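Local coordinates for protein tryptophan synthase alpha-subunit (Pyrococcus furiosus, PDB 1GEQ) that catalyses the aldol cleavage of indoleglycerol phosphate to indole and glyceraldehyde 3-phosphate, the alpha-subunit step of tryptophan synthesis, at residues 174-186 with 196-209. Residues are numbered along the deposited sequence; the frame is centred on the assembly and turned at random.
Sequences EIPKTAYDLLRRA and VGFGVSKREHVVSL
Phe198 lies between Ala179 of helix 177-189 and Val196 of strand 194-197, just before it, in a TIM barrel: the helix follows barrel strand 159-163, and segment 196-209 carries the end of strand 194-197 into the next helix, 203-211. Helix segments 177-186 and 203-209 run 30° from parallel, 12.8 Å apart at the closest approach of their axes, with side chains bridging the space between. The methyl of Ala179 sits squarely over one face of the Phe198 ring, a CH-pi contact with CB 3.7 Å from its centroid, while Val196 CB covers the opposite face. Leu183 CB comes in at the ring edge, and Leu162 of strand 159-163 also touches Phe198, closing it into the core.

Ile175, in the loop leading into helix 177-189, is the second bump. Its CG1 lies beside the backbone N (chi1 -48°), which leaves CG2 to rest against Phe198 CD1 at 3.9 Å and sends CD1 into the hollow formed by His205, Val200 and Leu209. There CD1 lies over one face of the imidazole, nearer the ring's border than its middle; Lys202 CG covers the other face.

His205 ND1 takes the backbone N-H of Ser201 nearly straight (165°) and in the ring plane, tying the helix to the preceding loop. His205 NE2 is buried with no polar partner; the modelled approach of Glu174 CB to it, 3.0 Å, is doubtfully short. Replacing His205 by an alanine removes the imidazole, which would probably leave the N-H of Ser201 without its acceptor and open a gap beside Ile175 CD1.

Farther along, Leu183 spreads its methyls, CD1 against Val196 CG1 and CD2 against Leu209 O and CD2. The Tyr180 ring reaches across to helix 203-211, where Leu209 CD2 packs near CE2 and Tyr180 OH meets Ser208 OG in a 2.5 Å hydrogen bond.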
loop_
_atom_site.group_PDB
_atom_site.type_symbol
_atom_site.label_atom_id
_atom_site.label_comp_id
_atom_site.label_asym_id
_atom_site.label_seq_id
_atom_site.Cartn_x
_atom_site.Cartn_y
_atom_site.Cartn_z
ATOM N N GLU A 174 -9.198 4.066 -19.879
ATOM C CA GLU A 174 -8.012 4.039 -19.036
ATOM C C GLU A 174 -8.035 2.842 -18.094
ATOM O O GLU A 174 -7.265 1.897 -18.254
ATOM C CB GLU A 174 -7.914 5.329 -18.225
ATOM C CG GLU A 174 -7.684 6.558 -19.078
ATOM C CD GLU A 174 -6.557 6.353 -20.073
ATOM O OE1 GLU A 174 -5.500 5.826 -19.664
ATOM O OE2 GLU A 174 -6.728 6.719 -21.257
ATOM N N ILE A 175 -8.913 2.901 -17.098
ATOM C CA ILE A 175 -9.069 1.810 -16.140
ATOM C C ILE A 175 -9.829 0.724 -16.913
ATOM O O ILE A 175 -10.859 1.002 -17.504
ATOM C CB ILE A 175 -9.944 2.241 -14.927
ATOM C CG1 ILE A 175 -9.487 3.597 -14.377
ATOM C CG2 ILE A 175 -9.900 1.166 -13.838
ATOM C CD1 ILE A 175 -8.376 3.537 -13.341
ATOM N N PRO A 176 -9.320 -0.514 -16.932
ATOM C CA PRO A 176 -9.953 -1.646 -17.633
ATOM C C PRO A 176 -11.320 -1.987 -17.035
ATOM O O PRO A 176 -11.523 -1.837 -15.827
ATOM C CB PRO A 176 -8.947 -2.778 -17.433
ATOM C CG PRO A 176 -7.631 -2.054 -17.291
ATOM C CD PRO A 176 -8.003 -0.901 -16.402
ATOM N N LYS A 177 -12.253 -2.445 -17.866
ATOM C CA LYS A 177 -13.576 -2.783 -17.371
ATOM C C LYS A 177 -13.481 -3.928 -16.370
ATOM O O LYS A 177 -14.329 -4.071 -15.494
ATOM C CB LYS A 177 -14.514 -3.180 -18.521
ATOM C CG LYS A 177 -14.876 -2.035 -19.470
ATOM C CD LYS A 177 -16.115 -2.379 -20.296
ATOM C CE LYS A 177 -16.626 -1.173 -21.078
ATOM N NZ LYS A 177 -17.827 -1.505 -21.906
ATOM N N THR A 178 -12.438 -4.736 -16.496
ATOM C CA THR A 178 -12.272 -5.864 -15.596
ATOM C C THR A 178 -11.981 -5.389 -14.171
ATOM O O THR A 178 -12.314 -6.069 -13.204
ATOM C CB THR A 178 -11.151 -6.808 -16.091
ATOM O OG1 THR A 178 -11.254 -8.057 -15.403
ATOM C CG2 THR A 178 -9.780 -6.209 -15.840
ATOM N N ALA A 179 -11.370 -4.213 -14.054
ATOM C CA ALA A 179 -11.056 -3.628 -12.755
ATOM C C ALA A 179 -12.346 -3.077 -12.134
ATOM O O ALA A 179 -12.567 -3.201 -10.931
ATOM C CB ALA A 179 -10.037 -2.512 -12.926
ATOM N N TYR A 180 -13.187 -2.452 -12.954
ATOM C CA TYR A 180 -14.452 -1.932 -12.460
ATOM C C TYR A 180 -15.332 -3.096 -12.025
ATOM O O TYR A 180 -16.076 -2.990 -11.047
ATOM C CB TYR A 180 -15.169 -1.133 -13.552
ATOM C CG TYR A 180 -14.688 0.292 -13.695
ATOM C CD1 TYR A 180 -13.906 0.684 -14.782
ATOM C CD2 TYR A 180 -15.025 1.250 -12.751
ATOM C CE1 TYR A 180 -13.473 1.995 -14.921
ATOM C CE2 TYR A 180 -14.593 2.572 -12.879
ATOM C CZ TYR A 180 -13.823 2.936 -13.970
ATOM O OH TYR A 180 -13.410 4.241 -14.112
ATOM N N ASP A 181 -15.248 -4.205 -12.758
ATOM C CA ASP A 181 -16.044 -5.381 -12.432
ATOM C C ASP A 181 -15.638 -5.922 -11.070
ATOM O O ASP A 181 -16.489 -6.315 -10.263
ATOM C CB ASP A 181 -15.860 -6.481 -13.486
ATOM C CG ASP A 181 -16.595 -7.766 -13.126
ATOM O OD1 ASP A 181 -15.953 -8.717 -12.626
ATOM O OD2 ASP A 181 -17.828 -7.816 -13.324
ATOM N N LEU A 182 -14.336 -5.944 -10.820
ATOM C CA LEU A 182 -13.811 -6.444 -9.554
ATOM C C LEU A 182 -14.348 -5.569 -8.405
ATOM O O LEU A 182 -14.727 -6.073 -7.357
ATOM C CB LEU A 182 -12.285 -6.380 -9.565
ATOM C CG LEU A 182 -11.473 -7.259 -8.598
ATOM C CD1 LEU A 182 -10.173 -6.545 -8.246
ATOM C CD2 LEU A 182 -12.246 -7.570 -7.364
ATOM N N LEU A 183 -14.350 -4.257 -8.615
ATOM C CA LEU A 183 -14.839 -3.322 -7.599
ATOM C C LEU A 183 -16.334 -3.531 -7.335
ATOM O O LEU A 183 -16.766 -3.596 -6.188
ATOM C CB LEU A 183 -14.587 -1.878 -8.054
ATOM C CG LEU A 183 -15.176 -0.754 -7.180
ATOM C CD1 LEU A 183 -14.685 -0.882 -5.735
ATOM C CD2 LEU A 183 -14.770 0.571 -7.785
ATOM N N ARG A 184 -17.118 -3.645 -8.406
ATOM C CA ARG A 184 -18.557 -3.858 -8.284
ATOM C C ARG A 184 -18.838 -5.104 -7.449
ATOM O O ARG A 184 -19.631 -5.071 -6.508
ATOM C CB ARG A 184 -19.196 -4.030 -9.666
ATOM C CG ARG A 184 -20.720 -4.000 -9.634
ATOM C CD ARG A 184 -21.343 -4.633 -10.873
ATOM N NE ARG A 184 -21.234 -6.091 -10.844
ATOM C CZ ARG A 184 -20.463 -6.809 -11.657
ATOM N NH1 ARG A 184 -19.718 -6.207 -12.575
ATOM N NH2 ARG A 184 -20.434 -8.129 -11.545
ATOM N N ARG A 185 -18.184 -6.204 -7.812
ATOM C CA ARG A 185 -18.327 -7.475 -7.114
ATOM C C ARG A 185 -17.912 -7.346 -5.653
ATOM O O ARG A 185 -18.596 -7.837 -4.753
ATOM C CB ARG A 185 -17.477 -8.559 -7.813
ATOM C CG ARG A 185 -18.156 -9.188 -9.027
ATOM C CD ARG A 185 -17.156 -9.783 -10.005
ATOM N NE ARG A 185 -16.104 -10.541 -9.343
ATOM C CZ ARG A 185 -14.840 -10.563 -9.745
ATOM N NH1 ARG A 185 -14.462 -9.867 -10.802
ATOM N NH2 ARG A 185 -13.950 -11.282 -9.092
ATOM N N ALA A 186 -16.785 -6.682 -5.415
ATOM C CA ALA A 186 -16.295 -6.520 -4.053
ATOM C C ALA A 186 -17.273 -5.765 -3.140
ATOM O O ALA A 186 -17.500 -6.176 -2.009
ATOM C CB ALA A 186 -14.944 -5.816 -4.070
ATOM N N VAL A 196 -8.689 0.700 -3.809
ATOM C CA VAL A 196 -8.303 0.191 -5.123
ATOM C C VAL A 196 -6.984 0.788 -5.613
ATOM O O VAL A 196 -6.704 1.969 -5.404
ATOM C CB VAL A 196 -9.382 0.503 -6.187
ATOM C CG1 VAL A 196 -10.707 -0.163 -5.808
ATOM C CG2 VAL A 196 -9.564 2.027 -6.313
ATOM N N GLY A 197 -6.180 -0.059 -6.252
ATOM C CA GLY A 197 -4.907 0.371 -6.810
ATOM C C GLY A 197 -4.971 -0.087 -8.249
ATOM O O GLY A 197 -4.482 -1.166 -8.597
ATOM N N PHE A 198 -5.617 0.724 -9.079
ATOM C CA PHE A 198 -5.809 0.393 -10.479
ATOM C C PHE A 198 -4.940 1.198 -11.444
ATOM O O PHE A 198 -5.214 1.215 -12.642
ATOM C CB PHE A 198 -7.283 0.595 -10.846
ATOM C CG PHE A 198 -8.244 -0.342 -10.136
ATOM C CD1 PHE A 198 -9.605 -0.052 -10.106
ATOM C CD2 PHE A 198 -7.805 -1.535 -9.564
ATOM C CE1 PHE A 198 -10.515 -0.938 -9.529
ATOM C CE2 PHE A 198 -8.701 -2.424 -8.986
ATOM C CZ PHE A 198 -10.063 -2.127 -8.967
ATOM N N GLY A 199 -3.924 1.882 -10.923
ATOM C CA GLY A 199 -3.043 2.661 -11.780
ATOM C C GLY A 199 -3.615 4.019 -12.144
ATOM O O GLY A 199 -3.554 4.446 -13.296
ATOM N N VAL A 200 -4.181 4.690 -11.148
ATOM C CA VAL A 200 -4.768 6.007 -11.329
ATOM C C VAL A 200 -3.702 7.012 -11.773
ATOM O O VAL A 200 -2.578 6.977 -11.281
ATOM C CB VAL A 200 -5.409 6.471 -10.002
ATOM C CG1 VAL A 200 -5.665 7.965 -10.021
ATOM C CG2 VAL A 200 -6.701 5.699 -9.772
ATOM N N SER A 201 -4.052 7.898 -12.698
ATOM C CA SER A 201 -3.099 8.903 -13.186
ATOM C C SER A 201 -3.766 10.255 -13.439
ATOM O O SER A 201 -3.085 11.256 -13.654
ATOM C CB SER A 201 -2.418 8.418 -14.477
ATOM O OG SER A 201 -3.348 8.300 -15.537
ATOM N N LYS A 202 -5.096 10.290 -13.402
ATOM C CA LYS A 202 -5.818 11.538 -13.639
ATOM C C LYS A 202 -7.063 11.728 -12.767
ATOM O O LYS A 202 -7.650 10.767 -12.263
ATOM C CB LYS A 202 -6.180 11.653 -15.121
ATOM C CG LYS A 202 -6.873 10.437 -15.688
ATOM C CD LYS A 202 -6.479 10.218 -17.139
ATOM C CE LYS A 202 -6.797 11.429 -17.993
ATOM N NZ LYS A 202 -6.136 11.325 -19.322
ATOM N N ARG A 203 -7.445 12.991 -12.586
ATOM C CA ARG A 203 -8.591 13.365 -11.759
ATOM C C ARG A 203 -9.859 12.554 -12.028
ATOM O O ARG A 203 -10.521 12.112 -11.092
ATOM C CB ARG A 203 -8.882 14.865 -11.927
ATOM C CG ARG A 203 -10.099 15.365 -11.157
ATOM C CD ARG A 203 -10.016 15.095 -9.660
ATOM N NE ARG A 203 -11.244 15.518 -8.987
ATOM C CZ ARG A 203 -11.594 15.166 -7.755
ATOM N NH1 ARG A 203 -10.807 14.382 -7.034
ATOM N NH2 ARG A 203 -12.750 15.589 -7.250
ATOM N N GLU A 204 -10.201 12.360 -13.295
ATOM C CA GLU A 204 -11.401 11.603 -13.628
ATOM C C GLU A 204 -11.368 10.161 -13.126
ATOM O O GLU A 204 -12.420 9.561 -12.911
ATOM C CB GLU A 204 -11.645 11.625 -15.135
ATOM C CG GLU A 204 -10.405 11.465 -15.973
ATOM C CD GLU A 204 -10.719 11.486 -17.452
ATOM O OE1 GLU A 204 -11.237 10.469 -17.961
ATOM O OE2 GLU A 204 -10.463 12.522 -18.104
ATOM N N HIS A 205 -10.169 9.603 -12.950
ATOM C CA HIS A 205 -10.031 8.237 -12.448
ATOM C C HIS A 205 -10.529 8.196 -11.007
ATOM O O HIS A 205 -11.301 7.317 -10.622
ATOM C CB HIS A 205 -8.565 7.793 -12.468
ATOM C CG HIS A 205 -8.005 7.571 -13.836
ATOM N ND1 HIS A 205 -6.650 7.459 -14.077
ATOM C CD2 HIS A 205 -8.613 7.430 -15.036
ATOM C CE1 HIS A 205 -6.447 7.260 -15.362
ATOM N NE2 HIS A 205 -7.621 7.239 -15.974
ATOM N N VAL A 206 -10.051 9.144 -10.206
ATOM C CA VAL A 206 -10.436 9.222 -8.806
ATOM C C VAL A 206 -11.943 9.440 -8.682
ATOM O O VAL A 206 -12.621 8.733 -7.941
ATOM C CB VAL A 206 -9.667 10.357 -8.093
ATOM C CG1 VAL A 206 -10.161 10.518 -6.663
ATOM C CG2 VAL A 206 -8.176 10.049 -8.095
ATOM N N VAL A 207 -12.473 10.401 -9.434
ATOM C CA VAL A 207 -13.904 10.694 -9.386
ATOM C C VAL A 207 -14.736 9.459 -9.741
ATOM O O VAL A 207 -15.690 9.112 -9.042
ATOM C CB VAL A 207 -14.262 11.848 -10.353
ATOM C CG1 VAL A 207 -15.765 12.087 -10.358
ATOM C CG2 VAL A 207 -13.518 13.116 -9.937
ATOM N N SER A 208 -14.370 8.801 -10.833
ATOM C CA SER A 208 -15.072 7.606 -11.282
ATOM C C SER A 208 -15.033 6.469 -10.258
ATOM O O SER A 208 -16.062 5.855 -9.959
ATOM C CB SER A 208 -14.468 7.111 -12.595
ATOM O OG SER A 208 -14.987 5.838 -12.929
ATOM N N LEU A 209 -13.847 6.190 -9.723
ATOM C CA LEU A 209 -13.703 5.110 -8.757
ATOM C C LEU A 209 -14.473 5.361 -7.460
ATOM O O LEU A 209 -15.092 4.451 -6.920
ATOM C CB LEU A 209 -12.222 4.855 -8.478
ATOM C CG LEU A 209 -11.499 4.299 -9.723
ATOM C CD1 LEU A 209 -9.993 4.291 -9.499
ATOM C CD2 LEU A 209 -12.012 2.903 -10.025
#